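Side-chain contacts in U4/U6 snRNA-associated-splicing factor PRP24 (Saccharomyces cerevisiae, PDB 4N0T), which binds U6 snRNA, works in annealing U6 with U4 snRNA, and acts as a recycling factor of the spliceosome: residues D232-A237 with V252-K257; E200-I205 with L238-S243; Y26-H31 with T68-G73; T9-K14 with A63-T68. One frame throughout, in Å; residues are numbered along the deposited sequence.

Contact 1: D232-A237 with V252-K257; sequences DSAERA and VSLADK. With nucleotides of chain B.
Asp256 holds two RNA bases of chain B, one on each carboxylate oxygen, just past strand 248-254, whose Val252 and Leu254 pack against helix 231-237. Its OD1 accepts a nearly straight bond from N1 of G26 of chain B (2.9 Å, 174°), and N2 of the same base adds a weak one. OD2 takes a weak bond from N6 of A13 of chain B, while the backbone Asp256 N donates to N1 of that adenine at 3.0 Å; the Watson-Crick edge of A13 is thus read by main chain and side chain. Lys257 N completes the reading of guanine with a bond to O6 of G26 of chain B (2.8 Å, 175°). Both segments belong to the third RNA recognition motif, where the last sheet strand, 248-254, runs under the second helix before the chain turns to the RNA. No hydrogen bond joins helix and strand: Leu254 CD2 and Ala234 CB form the apolar pair at 4.4 Å, and Val252 CG1, anti to the backbone N (chi1 -175°), rests on the backbone carbonyl Ala237 O at 3.8 Å. Arg236 meets Asp232 side-on, NE (2.8 Å) and NH2 both reaching OD2 from one carboxylate face in a salt bridge.

Contact 2: E200-I205 with L238-S243; sequences EGFGSI and LQMNRS
Apolar contact carries most of this meeting: Phe202 presents the far end of its ring to Met240, with CE2 3.5 Å from Met240 CG and CZ 3.8 Å from the same carbon. The methionine chain is bent at chi2 and chi3, which turns its sulfur back beside the ring. Met240 SD lies 5.4 Å from the centroid of the Phe202 ring and 84° off its normal, an edge-on Met-aromatic contact. The polar neighbour is Gln239, whose NE2 comes to the ring edge at 3.8 Å from Phe202 CE1, the amide and ring planes being 62° apart. NE2 donates its hydrogen bond to Arg236 O, which ties the amide to the backbone of helix 231-237. Replacing Phe202 by an alanine would probably open a gap beside Met240 and leave its thioether without the aromatic edge. Hydrogen bonding within 238-243 shapes the turn that follows: Ser243 N bonds Met240 O at 3.0 Å in a type II beta turn from Met240 to Ser243, and Ser243 OG gives the same oxygen a second bond at 2.7 Å. In the RNA recognition motif fold, the arrangement joins the loop after the first helix to the loop after the second.

Contact 3: Y26-H31 with T68-G73; sequences YKYFKH and THKVVG
The Tyr28 ring lies with one face against Val72, whose CG2 methyl stands 4.1 Å from the ring centroid and 28° off the normal, the geometry of a CH-pi contact. The methyl is displaced toward the hydroxyl end, since its nearest ring atom is Tyr28 CE1 at 3.7 Å. Tyr28 CG lies opposite the backbone N across the first bond (chi1 -173°), which sends the ring out from helix 22-29 toward strand 71-72. Lys70 meets the far end of the same side chain at about a right angle: its CB is 3.7 Å from Tyr28 OH, while the rest of the lysine chain bends at chi2 and leads its amine away. A water in the ring plane bridges the segments, 2.5 Å from Tyr28 OH and donating to Val71 O at 2.9 Å, and thereby links the phenol to the strand backbone. A leucine in place of Tyr28 would probably lose this water link to Val71 O and leave the Val72 methyl without an aromatic face to lie on. Within the helix, Tyr28 CD2 sits over one face of the Phe29 ring, 3.4 Å above its plane and toward the rim. Ile77 of strand 75-81 touches both Tyr28 and Val72, which places the contact where the first helix of an RNA recognition motif packs on the short edge strand beside the last long strand of the sheet.

Contact 4: T9-K14 with A63-T68; sequences TTVLVK and AAITKT
Val11 is turned with CG1 beside the backbone N and anti to its carbonyl carbon (chi1 -57°), which leaves CG2 in the crowded position between the two, and the branches divide the helix between them. CG1 faces Ile65, 4.0 Å from its CG1 and 4.1 Å from its CD1, while Val11 CG2 reaches Ala64 CB at 4.2 Å. Ile65 in turn is extended along chi2 (168°), so that the outer part of its chain runs beside Val11 although its CB does not point at the strand. Ala64, by contrast, needs no torsion: its CB points toward the strand. Distances of 4.0 to 4.2 Å throughout are those of ordinary van der Waals contact, with no hydrogen bond joining the segments. Just along the chain, Thr66 OG1 donates to Ala63 O at 2.6 Å, in the carbonyl plane and on a lone pair, and Thr68 N bonds Ile65 O at 3.0 Å to close a type I beta turn. Strand 10-16 is the central strand of the first RNA recognition motif sheet, paired antiparallel with 49-55 and 75-81, and helix 58-65 packs across it. Phe55 of strand 49-55 and Phe29 of helix 22-29 both touch Ala64, whereas Ile65 leans on Val79 and His81 of strand 75-81, which puts Val11 beneath the helix between its two neighbouring strands.

Overall arrangement
From the N terminus, strand 10-16 of contact 4 leads into helix 22-29 of contact 3; helix 58-65 then returns to close contact 4, and strand 71-72 closes contact 3. These two cross, share Thr68 and meet through Phe29, which packs on Val13 and Ala64, so both helices of the first RNA recognition motif are tied to one sheet. Contacts 2 and 1 repeat the crossing in the third motif: 200-205 opens, 232-237 follows, 238-243 closes contact 2 and 252-257 closes contact 1. They are joined by Asn241 OD1 to Val252 N and Ser233 OG to Phe202 O. The centres of contacts 1 and 3 lie about 58 Å apart.

Contact 1: D232-A237 with V252-K257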
# COMPACT_ATOMS: atom_id res chain seq x y z
N ASP A 232 -20.44 14.24 14.98
CA ASP A 232 -21.69 14.99 14.98
C ASP A 232 -21.45 16.51 15.01
O ASP A 232 -22.15 17.26 14.34
CB ASP A 232 -22.60 14.57 16.14
CG ASP A 232 -23.82 15.47 16.28
OD1 ASP A 232 -24.72 15.41 15.42
OD2 ASP A 232 -23.86 16.26 17.25
N SER A 233 -20.45 16.95 15.77
CA SER A 233 -20.14 18.38 15.81
C SER A 233 -19.65 18.87 14.45
O SER A 233 -20.05 19.92 13.98
CB SER A 233 -19.09 18.68 16.89
OG SER A 233 -19.59 18.32 18.17
N ALA A 234 -18.77 18.10 13.82
CA ALA A 234 -18.30 18.50 12.51
C ALA A 234 -19.45 18.58 11.50
O ALA A 234 -19.50 19.51 10.69
CB ALA A 234 -17.21 17.54 12.02
N GLU A 235 -20.38 17.62 11.57
CA GLU A 235 -21.51 17.60 10.65
C GLU A 235 -22.37 18.84 10.80
O GLU A 235 -22.76 19.47 9.82
CB GLU A 235 -22.40 16.38 10.91
CG GLU A 235 -22.01 15.12 10.17
CD GLU A 235 -23.10 14.07 10.24
OE1 GLU A 235 -22.77 12.86 10.13
OE2 GLU A 235 -24.29 14.44 10.38
N ARG A 236 -22.67 19.17 12.05
CA ARG A 236 -23.50 20.34 12.32
C ARG A 236 -22.76 21.63 11.97
O ARG A 236 -23.38 22.60 11.56
CB ARG A 236 -24.01 20.31 13.77
CG ARG A 236 -25.04 19.20 13.99
CD ARG A 236 -25.69 19.22 15.37
NE ARG A 236 -24.76 18.83 16.42
CZ ARG A 236 -24.17 19.69 17.24
NH1 ARG A 236 -24.42 20.99 17.13
NH2 ARG A 236 -23.33 19.26 18.17
N ALA A 237 -21.44 21.62 12.10
CA ALA A 237 -20.64 22.80 11.73
C ALA A 237 -20.75 23.11 10.23
O ALA A 237 -20.45 24.23 9.79
CB ALA A 237 -19.18 22.62 12.16
N VAL A 252 -17.72 25.83 3.90
CA VAL A 252 -17.37 24.85 4.91
C VAL A 252 -17.81 23.48 4.42
O VAL A 252 -18.96 23.29 4.01
CB VAL A 252 -18.08 25.15 6.27
CG1 VAL A 252 -17.61 24.17 7.33
CG2 VAL A 252 -17.81 26.59 6.70
N SER A 253 -16.89 22.53 4.48
CA SER A 253 -17.16 21.20 3.96
C SER A 253 -16.35 20.21 4.75
O SER A 253 -15.38 20.60 5.40
CB SER A 253 -16.75 21.14 2.49
OG SER A 253 -15.36 21.38 2.35
N LEU A 254 -16.74 18.93 4.69
CA LEU A 254 -15.88 17.88 5.22
C LEU A 254 -14.64 17.75 4.34
O LEU A 254 -14.75 17.68 3.11
CB LEU A 254 -16.60 16.53 5.26
CG LEU A 254 -17.71 16.33 6.28
CD1 LEU A 254 -18.18 14.88 6.23
CD2 LEU A 254 -17.21 16.65 7.67
N ALA A 255 -13.47 17.71 4.97
CA ALA A 255 -12.22 17.60 4.21
C ALA A 255 -12.21 16.28 3.47
O ALA A 255 -12.56 15.25 4.03
CB ALA A 255 -11.03 17.67 5.13
N ASP A 256 -11.78 16.32 2.21
CA ASP A 256 -11.62 15.09 1.46
C ASP A 256 -10.33 14.40 1.88
O ASP A 256 -9.42 15.04 2.42
CB ASP A 256 -11.58 15.38 -0.05
CG ASP A 256 -12.90 15.90 -0.57
OD1 ASP A 256 -13.95 15.29 -0.29
OD2 ASP A 256 -12.88 16.95 -1.24
N LYS A 257 -10.24 13.10 1.63
CA LYS A 257 -9.03 12.34 1.94
C LYS A 257 -8.08 12.25 0.75
O LYS A 257 -8.49 12.46 -0.40
CB LYS A 257 -9.42 10.94 2.43
CG LYS A 257 -10.30 10.99 3.70
CD LYS A 257 -11.33 9.85 3.77
CE LYS A 257 -12.59 10.21 3.02
NZ LYS A 257 -13.77 9.42 3.44
P G B 26 -15.11 4.37 0.81
OP1 G B 26 -15.12 5.48 1.77
OP2 G B 26 -15.60 3.02 1.17
O5' G B 26 -15.90 4.76 -0.52
C5' G B 26 -17.30 5.01 -0.50
C4' G B 26 -17.64 6.11 -1.47
O4' G B 26 -17.10 7.36 -0.94
C3' G B 26 -17.03 5.94 -2.86
O3' G B 26 -17.90 6.51 -3.84
C2' G B 26 -15.76 6.78 -2.77
O2' G B 26 -15.26 7.23 -4.01
C1' G B 26 -16.24 7.94 -1.90
N9 G B 26 -15.16 8.65 -1.22
C8 G B 26 -14.04 8.10 -0.63
N7 G B 26 -13.24 9.02 -0.16
C5 G B 26 -13.86 10.22 -0.45
C6 G B 26 -13.46 11.54 -0.17
O6 G B 26 -12.44 11.92 0.41
N1 G B 26 -14.36 12.47 -0.63
C2 G B 26 -15.53 12.15 -1.28
N2 G B 26 -16.29 13.19 -1.66
N3 G B 26 -15.93 10.92 -1.55
C4 G B 26 -15.04 10.01 -1.11
P A B 13 -1.15 24.13 0.11
OP1 A B 13 0.17 23.81 0.74
OP2 A B 13 -1.56 23.57 -1.20
O5' A B 13 -2.24 23.78 1.20
C5' A B 13 -3.53 23.33 0.82
C4' A B 13 -3.81 21.98 1.42
O4' A B 13 -5.23 21.70 1.35
C3' A B 13 -3.11 20.80 0.74
O3' A B 13 -2.84 19.81 1.73
C2' A B 13 -4.21 20.27 -0.17
O2' A B 13 -4.05 18.93 -0.58
C1' A B 13 -5.42 20.44 0.74
N9 A B 13 -6.73 20.43 0.12
C8 A B 13 -7.23 21.17 -0.92
N7 A B 13 -8.49 20.93 -1.16
C5 A B 13 -8.85 19.98 -0.22
C6 A B 13 -10.05 19.31 0.05
N6 A B 13 -11.18 19.51 -0.64
N1 A B 13 -10.06 18.43 1.07
C2 A B 13 -8.94 18.23 1.77
N3 A B 13 -7.75 18.79 1.61
C4 A B 13 -7.77 19.67 0.59

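Contact 2: E200-I205 with L238-S243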
# COMPACT_ATOMS: atom_id res chain seq x y z
N GLU A 200 -16.68 26.91 18.06
CA GLU A 200 -16.64 26.07 19.27
C GLU A 200 -18.02 25.76 19.85
O GLU A 200 -18.18 24.80 20.61
CB GLU A 200 -15.76 26.69 20.36
CG GLU A 200 -16.35 27.98 20.93
CD GLU A 200 -15.39 28.70 21.85
OE1 GLU A 200 -14.35 28.13 22.21
OE2 GLU A 200 -15.68 29.87 22.19
N GLY A 201 -19.02 26.56 19.48
CA GLY A 201 -20.40 26.27 19.87
C GLY A 201 -20.91 24.93 19.38
O GLY A 201 -21.77 24.31 20.01
N PHE A 202 -20.38 24.46 18.24
CA PHE A 202 -20.83 23.19 17.68
C PHE A 202 -20.31 21.98 18.45
O PHE A 202 -20.93 20.91 18.42
CB PHE A 202 -20.41 23.10 16.20
CG PHE A 202 -21.12 24.06 15.31
CD1 PHE A 202 -22.45 23.84 14.96
CD2 PHE A 202 -20.48 25.19 14.83
CE1 PHE A 202 -23.12 24.73 14.15
CE2 PHE A 202 -21.15 26.09 14.02
CZ PHE A 202 -22.47 25.85 13.67
N GLY A 203 -19.19 22.14 19.14
CA GLY A 203 -18.58 21.03 19.87
C GLY A 203 -17.11 21.28 20.14
O GLY A 203 -16.53 22.24 19.62
N SER A 204 -16.49 20.43 20.96
CA SER A 204 -15.08 20.61 21.31
C SER A 204 -14.17 20.51 20.09
O SER A 204 -14.27 19.56 19.32
CB SER A 204 -14.65 19.54 22.33
OG SER A 204 -15.35 19.69 23.55
N ILE A 205 -13.29 21.49 19.95
CA ILE A 205 -12.33 21.51 18.84
C ILE A 205 -11.02 20.87 19.28
O ILE A 205 -10.37 21.31 20.23
CB ILE A 205 -12.07 22.95 18.37
CG1 ILE A 205 -13.34 23.54 17.77
CG2 ILE A 205 -10.94 22.98 17.34
CD1 ILE A 205 -13.27 25.04 17.55
N LEU A 238 -21.19 22.14 9.43
CA LEU A 238 -21.36 22.36 8.00
C LEU A 238 -22.45 23.39 7.70
O LEU A 238 -22.51 23.95 6.60
CB LEU A 238 -21.65 21.05 7.27
CG LEU A 238 -20.58 19.97 7.39
CD1 LEU A 238 -21.02 18.70 6.66
CD2 LEU A 238 -19.23 20.47 6.86
N GLN A 239 -23.30 23.66 8.68
CA GLN A 239 -24.31 24.71 8.52
C GLN A 239 -23.68 26.08 8.33
O GLN A 239 -24.34 27.02 7.88
CB GLN A 239 -25.23 24.77 9.74
CG GLN A 239 -26.11 23.55 9.96
CD GLN A 239 -26.80 23.62 11.31
OE1 GLN A 239 -27.93 24.10 11.42
NE2 GLN A 239 -26.11 23.16 12.35
N MET A 240 -22.41 26.21 8.70
CA MET A 240 -21.68 27.45 8.48
C MET A 240 -21.32 27.69 7.01
O MET A 240 -20.85 28.77 6.65
CB MET A 240 -20.41 27.50 9.35
CG MET A 240 -20.68 27.59 10.84
SD MET A 240 -21.11 29.28 11.30
CE MET A 240 -19.47 30.00 11.34
N ASN A 241 -21.52 26.67 6.16
CA ASN A 241 -21.28 26.82 4.72
C ASN A 241 -22.19 27.91 4.14
O ASN A 241 -23.39 27.93 4.43
CB ASN A 241 -21.54 25.49 4.00
CG ASN A 241 -21.12 25.53 2.54
OD1 ASN A 241 -20.05 26.02 2.19
ND2 ASN A 241 -21.99 25.01 1.67
N ARG A 242 -21.60 28.80 3.35
CA ARG A 242 -22.29 29.94 2.72
C ARG A 242 -22.68 31.03 3.72
O ARG A 242 -23.36 32.00 3.36
CB ARG A 242 -23.53 29.50 1.94
CG ARG A 242 -23.26 28.40 0.92
CD ARG A 242 -22.95 29.00 -0.43
NE ARG A 242 -23.88 28.51 -1.44
CZ ARG A 242 -24.41 29.27 -2.40
NH1 ARG A 242 -24.11 30.56 -2.47
NH2 ARG A 242 -25.25 28.73 -3.27
N SER A 243 -22.24 30.90 4.97
CA SER A 243 -22.52 31.94 5.95
C SER A 243 -21.53 33.09 5.82
O SER A 243 -20.48 32.95 5.18
CB SER A 243 -22.50 31.37 7.37
OG SER A 243 -21.17 31.21 7.83

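Contact 3: Y26-H31 with T68-G73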
# COMPACT_ATOMS: atom_id res chain seq x y z
N TYR A 26 0.71 -30.29 -3.36
CA TYR A 26 -0.66 -30.33 -3.88
C TYR A 26 -1.19 -31.75 -3.99
O TYR A 26 -2.23 -32.07 -3.42
CB TYR A 26 -0.73 -29.70 -5.27
CG TYR A 26 -1.18 -28.26 -5.28
CD1 TYR A 26 -2.52 -27.93 -5.15
CD2 TYR A 26 -0.26 -27.23 -5.44
CE1 TYR A 26 -2.93 -26.61 -5.16
CE2 TYR A 26 -0.66 -25.92 -5.45
CZ TYR A 26 -2.00 -25.61 -5.31
OH TYR A 26 -2.39 -24.29 -5.32
N LYS A 27 -0.47 -32.58 -4.74
CA LYS A 27 -0.90 -33.96 -4.96
C LYS A 27 -1.08 -34.73 -3.66
O LYS A 27 -2.00 -35.54 -3.53
CB LYS A 27 0.09 -34.69 -5.87
CG LYS A 27 -0.11 -34.40 -7.36
CD LYS A 27 0.88 -35.17 -8.24
CE LYS A 27 0.54 -35.03 -9.72
NZ LYS A 27 0.63 -33.61 -10.18
N TYR A 28 -0.21 -34.48 -2.68
CA TYR A 28 -0.31 -35.17 -1.40
C TYR A 28 -1.56 -34.75 -0.63
O TYR A 28 -2.20 -35.58 0.02
CB TYR A 28 0.94 -34.95 -0.54
CG TYR A 28 0.93 -35.80 0.72
CD1 TYR A 28 1.39 -37.11 0.70
CD2 TYR A 28 0.43 -35.30 1.92
CE1 TYR A 28 1.37 -37.89 1.84
CE2 TYR A 28 0.41 -36.09 3.07
CZ TYR A 28 0.88 -37.38 3.02
OH TYR A 28 0.87 -38.16 4.14
N PHE A 29 -1.93 -33.47 -0.72
CA PHE A 29 -3.00 -32.94 0.11
C PHE A 29 -4.31 -32.63 -0.62
O PHE A 29 -5.31 -32.28 0.02
CB PHE A 29 -2.54 -31.66 0.83
CG PHE A 29 -1.58 -31.90 1.97
CD1 PHE A 29 -2.05 -32.25 3.23
CD2 PHE A 29 -0.21 -31.77 1.78
CE1 PHE A 29 -1.17 -32.47 4.27
CE2 PHE A 29 0.67 -31.97 2.83
CZ PHE A 29 0.19 -32.32 4.07
N LYS A 30 -4.33 -32.73 -1.94
CA LYS A 30 -5.52 -32.26 -2.66
C LYS A 30 -6.78 -33.10 -2.42
O LYS A 30 -7.89 -32.62 -2.64
CB LYS A 30 -5.25 -32.00 -4.15
CG LYS A 30 -5.01 -33.21 -5.04
CD LYS A 30 -4.61 -32.72 -6.44
CE LYS A 30 -4.90 -33.74 -7.54
NZ LYS A 30 -3.95 -34.87 -7.53
N HIS A 31 -6.60 -34.34 -1.95
CA HIS A 31 -7.75 -35.15 -1.52
C HIS A 31 -8.36 -34.64 -0.21
O HIS A 31 -9.51 -34.98 0.11
CB HIS A 31 -7.36 -36.63 -1.37
CG HIS A 31 -7.16 -37.35 -2.67
ND1 HIS A 31 -6.96 -36.69 -3.87
CD2 HIS A 31 -7.11 -38.67 -2.96
CE1 HIS A 31 -6.81 -37.59 -4.83
NE2 HIS A 31 -6.89 -38.79 -4.31
N THR A 68 -0.95 -35.68 10.07
CA THR A 68 0.19 -35.44 10.95
C THR A 68 0.78 -36.77 11.41
O THR A 68 0.05 -37.73 11.68
CB THR A 68 -0.16 -34.56 12.14
OG1 THR A 68 1.05 -34.11 12.76
CG2 THR A 68 -1.04 -35.31 13.16
N HIS A 69 2.11 -36.81 11.43
CA HIS A 69 2.89 -38.00 11.81
C HIS A 69 2.78 -39.16 10.82
O HIS A 69 3.21 -40.28 11.12
CB HIS A 69 2.60 -38.42 13.26
CG HIS A 69 3.11 -37.44 14.26
ND1 HIS A 69 4.46 -37.24 14.49
CD2 HIS A 69 2.46 -36.55 15.06
CE1 HIS A 69 4.61 -36.30 15.41
NE2 HIS A 69 3.42 -35.86 15.76
N LYS A 70 2.23 -38.88 9.64
CA LYS A 70 2.34 -39.83 8.53
C LYS A 70 3.71 -39.70 7.87
O LYS A 70 4.47 -38.78 8.19
CB LYS A 70 1.23 -39.63 7.49
CG LYS A 70 -0.19 -39.83 8.01
CD LYS A 70 -0.33 -41.13 8.78
CE LYS A 70 -1.72 -41.24 9.41
NZ LYS A 70 -1.79 -42.29 10.46
N VAL A 71 4.02 -40.62 6.97
CA VAL A 71 5.35 -40.66 6.38
C VAL A 71 5.30 -40.31 4.91
O VAL A 71 4.49 -40.85 4.15
CB VAL A 71 5.98 -42.06 6.58
CG1 VAL A 71 7.32 -42.16 5.85
CG2 VAL A 71 6.14 -42.33 8.07
N VAL A 72 6.16 -39.37 4.53
CA VAL A 72 6.30 -38.93 3.15
C VAL A 72 7.74 -39.22 2.74
O VAL A 72 8.68 -38.67 3.33
CB VAL A 72 6.00 -37.43 3.04
CG1 VAL A 72 6.17 -36.95 1.61
CG2 VAL A 72 4.60 -37.14 3.55
N GLY A 73 7.91 -40.10 1.76
CA GLY A 73 9.23 -40.65 1.46
C GLY A 73 9.64 -41.50 2.64
O GLY A 73 9.05 -42.55 2.89
O HOH W 1 1.64 -40.57 3.88

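Contact 4: T9-K14 with A63-T68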
# COMPACT_ATOMS: atom_id res chain seq x y z
N THR A 9 -8.11 -21.36 7.83
CA THR A 9 -8.05 -22.52 6.95
C THR A 9 -6.63 -22.88 6.52
O THR A 9 -6.45 -23.68 5.60
CB THR A 9 -8.93 -22.34 5.71
OG1 THR A 9 -8.40 -21.29 4.89
CG2 THR A 9 -10.36 -22.00 6.12
N THR A 10 -5.63 -22.32 7.18
CA THR A 10 -4.25 -22.54 6.78
C THR A 10 -3.53 -23.48 7.75
O THR A 10 -3.64 -23.36 8.98
CB THR A 10 -3.47 -21.22 6.68
OG1 THR A 10 -4.16 -20.35 5.77
CG2 THR A 10 -2.06 -21.45 6.17
N VAL A 11 -2.79 -24.42 7.18
CA VAL A 11 -2.00 -25.33 8.00
C VAL A 11 -0.52 -25.20 7.67
O VAL A 11 -0.14 -24.74 6.58
CB VAL A 11 -2.42 -26.81 7.81
CG1 VAL A 11 -3.90 -26.97 8.14
CG2 VAL A 11 -2.13 -27.28 6.40
N LEU A 12 0.30 -25.63 8.63
CA LEU A 12 1.74 -25.65 8.50
C LEU A 12 2.17 -27.10 8.43
O LEU A 12 1.71 -27.92 9.23
CB LEU A 12 2.36 -25.03 9.76
CG LEU A 12 3.89 -25.08 9.86
CD1 LEU A 12 4.49 -24.23 8.78
CD2 LEU A 12 4.37 -24.62 11.23
N VAL A 13 3.02 -27.43 7.47
CA VAL A 13 3.58 -28.78 7.35
C VAL A 13 5.07 -28.67 7.62
O VAL A 13 5.75 -27.85 6.99
CB VAL A 13 3.36 -29.38 5.96
CG1 VAL A 13 3.86 -30.83 5.92
CG2 VAL A 13 1.89 -29.35 5.58
N LYS A 14 5.57 -29.48 8.55
CA LYS A 14 7.00 -29.50 8.84
C LYS A 14 7.60 -30.86 8.48
O LYS A 14 6.93 -31.88 8.56
CB LYS A 14 7.24 -29.20 10.32
CG LYS A 14 8.71 -29.25 10.72
CD LYS A 14 8.92 -28.81 12.15
CE LYS A 14 10.42 -28.76 12.45
NZ LYS A 14 10.67 -28.33 13.86
N ALA A 63 -8.82 -32.03 7.61
CA ALA A 63 -8.41 -33.25 6.93
C ALA A 63 -6.89 -33.32 6.77
O ALA A 63 -6.29 -34.39 6.92
CB ALA A 63 -9.10 -33.35 5.59
N ALA A 64 -6.27 -32.18 6.46
CA ALA A 64 -4.81 -32.15 6.31
C ALA A 64 -4.11 -32.53 7.61
O ALA A 64 -3.11 -33.24 7.61
CB ALA A 64 -4.35 -30.77 5.85
N ILE A 65 -4.66 -32.05 8.72
CA ILE A 65 -4.09 -32.29 10.05
C ILE A 65 -4.17 -33.77 10.42
O ILE A 65 -3.36 -34.26 11.22
CB ILE A 65 -4.75 -31.36 11.09
CG1 ILE A 65 -4.31 -29.92 10.84
CG2 ILE A 65 -4.36 -31.74 12.52
CD1 ILE A 65 -5.10 -28.89 11.61
N THR A 66 -5.11 -34.50 9.82
CA THR A 66 -5.14 -35.96 10.03
C THR A 66 -3.92 -36.65 9.43
O THR A 66 -3.63 -37.82 9.74
CB THR A 66 -6.43 -36.65 9.49
OG1 THR A 66 -6.42 -36.68 8.06
CG2 THR A 66 -7.69 -35.96 10.01
N LYS A 67 -3.20 -35.94 8.56
CA LYS A 67 -1.96 -36.48 7.99
C LYS A 67 -0.76 -36.29 8.91
O LYS A 67 0.35 -36.67 8.54
CB LYS A 67 -1.63 -35.85 6.64
CG LYS A 67 -2.75 -35.88 5.62
CD LYS A 67 -3.00 -37.30 5.15
CE LYS A 67 -3.88 -37.31 3.91
NZ LYS A 67 -4.06 -38.71 3.42
N THR A 68 -0.95 -35.68 10.07
CA THR A 68 0.19 -35.44 10.95
C THR A 68 0.78 -36.77 11.41
O THR A 68 0.05 -37.73 11.68
CB THR A 68 -0.16 -34.56 12.14
OG1 THR A 68 1.05 -34.11 12.76
CG2 THR A 68 -1.04 -35.31 13.16